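Local coordinates for protein V-type ATP synthase alpha chain (PDB 5BN3) that forms the nucleotide-binding A subunit of an archaeal rotary V-type ATP synthase, with ADP bound at its P-loop, at residues A[163-168]-A[175-180]. Residues are numbered along the deposited sequence; the frame is centred on the assembly and turned at random.
Sequences TIEETI and PIKLYH
Ile168 N donates to Ile176 O at 2.9 Å in a nearly straight bond, the one direct backbone hydrogen bond between 163-168 and 175-180. The CA of Thr167 adds a CA-H...O contact to the same carbonyl. Farther along, a water takes the place of direct pairing: it accepts from Leu178 N at 2.9 Å and lies within donating reach of Ile164 O, linking the type I turn from Thr163 to Glu166 with 175-180.

Charged and polar side chains of Glu165, Lys177 and Tyr179 meet beside the turn. Lys177, its chain bent at chi2 (72°) and chi4, curls back so that NZ reaches Glu165 O at 3.2 Å from above the carbonyl plane and forms a salt bridge with Glu165 OE1 at 3.3 Å. Tyr179 OH makes a weak hydrogen bond to the same OE1, the carboxylate standing almost perpendicular to the phenol ring. Ile164 O also lies at the ring edge, in plane, 3.2 Å from Tyr179 CD1.

Apolar groups fill the inner side. Ile164 CG2 lies 3.9 Å from Tyr179 CD1, and Ile164 CD1 meets Leu178 CB. Ile168 puts CG2 against Leu178 CG and CD1 against Ile176 CG2. Trp114 of strand 114-118 touches Ile164 and Leu178, and Phe116 touches Ile168 and Leu178, so both segments are joined to that strand within the barrel-sandwich domain of the ATP synthase alpha/beta family.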
ATOM      1  N   THR A 163      -2.681  58.957  17.970  1.00 38.44           N
ATOM      2  CA  THR A 163      -3.055  57.555  18.148  1.00 43.45           C
ATOM      3  C   THR A 163      -3.471  57.007  16.788  1.00 51.11           C
ATOM      4  O   THR A 163      -3.592  57.767  15.826  1.00 40.60           O
ATOM      5  CB  THR A 163      -4.186  57.367  19.181  1.00 42.65           C
ATOM      6  OG1 THR A 163      -5.405  57.924  18.677  1.00 52.21           O
ATOM      7  CG2 THR A 163      -3.825  58.039  20.495  1.00 43.32           C
ATOM      8  N   ILE A 164      -3.701  55.699  16.713  1.00 41.43           N
ATOM      9  CA  ILE A 164      -3.874  55.011  15.433  1.00 47.59           C
ATOM     10  C   ILE A 164      -5.107  55.438  14.618  1.00 42.16           C
ATOM     11  O   ILE A 164      -5.081  55.407  13.386  1.00 49.20           O
ATOM     12  CB  ILE A 164      -3.843  53.466  15.630  1.00 48.34           C
ATOM     13  CG1 ILE A 164      -2.816  52.824  14.698  1.00 53.89           C
ATOM     14  CG2 ILE A 164      -5.213  52.842  15.429  1.00 53.76           C
ATOM     15  CD1 ILE A 164      -1.394  53.206  15.016  1.00 54.65           C
ATOM     16  N   GLU A 165      -6.170  55.859  15.297  1.00 44.38           N
ATOM     17  CA  GLU A 165      -7.420  56.190  14.612  1.00 46.99           C
ATOM     18  C   GLU A 165      -7.502  57.651  14.181  1.00 50.69           C
ATOM     19  O   GLU A 165      -8.500  58.075  13.598  1.00 59.15           O
ATOM     20  CB  GLU A 165      -8.627  55.832  15.487  1.00 57.90           C
ATOM     21  CG  GLU A 165      -9.024  54.358  15.461  1.00 72.08           C
ATOM     22  CD  GLU A 165      -9.907  53.999  14.276  1.00 81.55           C
ATOM     23  OE1 GLU A 165      -9.818  54.674  13.229  1.00 82.69           O
ATOM     24  OE2 GLU A 165     -10.697  53.038  14.394  1.00 88.20           O
ATOM     25  N   GLU A 166      -6.451  58.416  14.460  1.00 48.04           N
ATOM     26  CA  GLU A 166      -6.449  59.844  14.152  1.00 51.44           C
ATOM     27  C   GLU A 166      -5.966  60.155  12.736  1.00 53.84           C
ATOM     28  O   GLU A 166      -5.037  59.522  12.229  1.00 51.79           O
ATOM     29  CB  GLU A 166      -5.616  60.613  15.184  1.00 46.63           C
ATOM     30  CG  GLU A 166      -6.214  60.587  16.582  1.00 48.91           C
ATOM     31  CD  GLU A 166      -5.486  61.485  17.559  1.00 64.15           C
ATOM     32  OE1 GLU A 166      -4.249  61.378  17.665  1.00 52.71           O
ATOM     33  OE2 GLU A 166      -6.154  62.302  18.228  1.00 76.14           O
ATOM     34  N   THR A 167      -6.611  61.135  12.108  1.00 55.88           N
ATOM     35  CA  THR A 167      -6.229  61.602  10.778  1.00 43.69           C
ATOM     36  C   THR A 167      -4.878  62.315  10.832  1.00 47.60           C
ATOM     37  O   THR A 167      -4.677  63.214  11.650  1.00 47.37           O
ATOM     38  CB  THR A 167      -7.293  62.565  10.210  1.00 61.29           C
ATOM     39  OG1 THR A 167      -8.566  61.906  10.176  1.00 54.01           O
ATOM     40  CG2 THR A 167      -6.924  63.019   8.805  1.00 54.23           C
ATOM     41  N   ILE A 168      -3.954  61.906   9.966  1.00 40.83           N
ATOM     42  CA  ILE A 168      -2.625  62.511   9.915  1.00 41.89           C
ATOM     43  C   ILE A 168      -2.424  63.292   8.621  1.00 40.50           C
ATOM     44  O   ILE A 168      -1.469  64.058   8.487  1.00 40.28           O
ATOM     45  CB  ILE A 168      -1.509  61.456  10.058  1.00 53.69           C
ATOM     46  CG1 ILE A 168      -1.721  60.303   9.079  1.00 48.52           C
ATOM     47  CG2 ILE A 168      -1.457  60.925  11.476  1.00 45.84           C
ATOM     48  CD1 ILE A 168      -0.680  60.232   7.992  1.00 49.86           C
ATOM     49  N   PRO A 175      -9.486  61.134   4.362  1.00 54.35           N
ATOM     50  CA  PRO A 175      -8.619  61.041   5.541  1.00 57.13           C
ATOM     51  C   PRO A 175      -7.607  59.898   5.444  1.00 53.60           C
ATOM     52  O   PRO A 175      -7.965  58.787   5.050  1.00 57.50           O
ATOM     53  CB  PRO A 175      -9.608  60.758   6.677  1.00 59.18           C
ATOM     54  CG  PRO A 175     -10.932  61.250   6.168  1.00 61.22           C
ATOM     55  CD  PRO A 175     -10.908  60.955   4.703  1.00 61.79           C
ATOM     56  N   ILE A 176      -6.358  60.179   5.807  1.00 54.70           N
ATOM     57  CA  ILE A 176      -5.314  59.161   5.847  1.00 54.62           C
ATOM     58  C   ILE A 176      -4.962  58.865   7.303  1.00 58.65           C
ATOM     59  O   ILE A 176      -4.794  59.787   8.102  1.00 48.85           O
ATOM     60  CB  ILE A 176      -4.045  59.626   5.094  1.00 53.52           C
ATOM     61  CG1 ILE A 176      -4.373  59.954   3.635  1.00 50.20           C
ATOM     62  CG2 ILE A 176      -2.940  58.575   5.180  1.00 48.97           C
ATOM     63  CD1 ILE A 176      -5.005  58.809   2.870  1.00 57.70           C
ATOM     64  N   LYS A 177      -4.865  57.586   7.653  1.00 42.66           N
ATOM     65  CA  LYS A 177      -4.481  57.194   9.006  1.00 43.97           C
ATOM     66  C   LYS A 177      -3.049  56.680   9.047  1.00 42.89           C
ATOM     67  O   LYS A 177      -2.368  56.641   8.023  1.00 44.77           O
ATOM     68  CB  LYS A 177      -5.428  56.121   9.555  1.00 51.81           C
ATOM     69  CG  LYS A 177      -6.683  56.661  10.218  1.00 61.04           C
ATOM     70  CD  LYS A 177      -7.662  57.243   9.211  1.00 69.06           C
ATOM     71  CE  LYS A 177      -8.881  57.830   9.912  1.00 76.97           C
ATOM     72  NZ  LYS A 177      -9.537  56.856  10.830  1.00 77.23           N
ATOM     73  N   LEU A 178      -2.599  56.297  10.238  1.00 43.58           N
ATOM     74  CA  LEU A 178      -1.295  55.665  10.405  1.00 48.81           C
ATOM     75  C   LEU A 178      -1.373  54.196  10.000  1.00 49.04           C
ATOM     76  O   LEU A 178      -0.353  53.513   9.898  1.00 40.06           O
ATOM     77  CB  LEU A 178      -0.818  55.784  11.855  1.00 37.41           C
ATOM     78  CG  LEU A 178      -0.342  57.165  12.314  1.00 39.60           C
ATOM     79  CD1 LEU A 178      -0.059  57.178  13.804  1.00 44.63           C
ATOM     80  CD2 LEU A 178       0.898  57.564  11.547  1.00 37.67           C
ATOM     81  N   TYR A 179      -2.596  53.724   9.764  1.00 38.39           N
ATOM     82  CA  TYR A 179      -2.826  52.336   9.378  1.00 43.16           C
ATOM     83  C   TYR A 179      -3.845  52.232   8.251  1.00 47.76           C
ATOM     84  O   TYR A 179      -4.637  53.151   8.031  1.00 44.09           O
ATOM     85  CB  TYR A 179      -3.331  51.529  10.576  1.00 35.57           C
ATOM     86  CG  TYR A 179      -4.819  51.665  10.833  1.00 46.56           C
ATOM     87  CD1 TYR A 179      -5.329  52.752  11.530  1.00 47.63           C
ATOM     88  CD2 TYR A 179      -5.710  50.696  10.393  1.00 45.86           C
ATOM     89  CE1 TYR A 179      -6.681  52.873  11.772  1.00 50.76           C
ATOM     90  CE2 TYR A 179      -7.062  50.811  10.628  1.00 60.43           C
ATOM     91  CZ  TYR A 179      -7.541  51.900  11.318  1.00 69.07           C
ATOM     92  OH  TYR A 179      -8.890  52.014  11.557  1.00 62.05           O
ATOM     93  N   HIS A 180      -3.828  51.104   7.547  1.00 43.87           N
ATOM     94  CA  HIS A 180      -4.901  50.777   6.611  1.00 41.42           C
ATOM     95  C   HIS A 180      -5.207  49.284   6.652  1.00 49.02           C
ATOM     96  O   HIS A 180      -4.386  48.486   7.110  1.00 41.21           O
ATOM     97  CB  HIS A 180      -4.577  51.241   5.185  1.00 42.66           C
ATOM     98  CG  HIS A 180      -3.500  50.448   4.508  1.00 48.71           C
ATOM     99  ND1 HIS A 180      -2.161  50.693   4.705  1.00 48.30           N
ATOM    100  CD2 HIS A 180      -3.572  49.432   3.614  1.00 51.73           C
ATOM    101  CE1 HIS A 180      -1.449  49.852   3.972  1.00 54.61           C
ATOM    102  NE2 HIS A 180      -2.281  49.078   3.302  1.00 41.54           N
TER
HETATM  103  O   HOH W   1      -3.592  57.569  12.599  1.00 58.57           O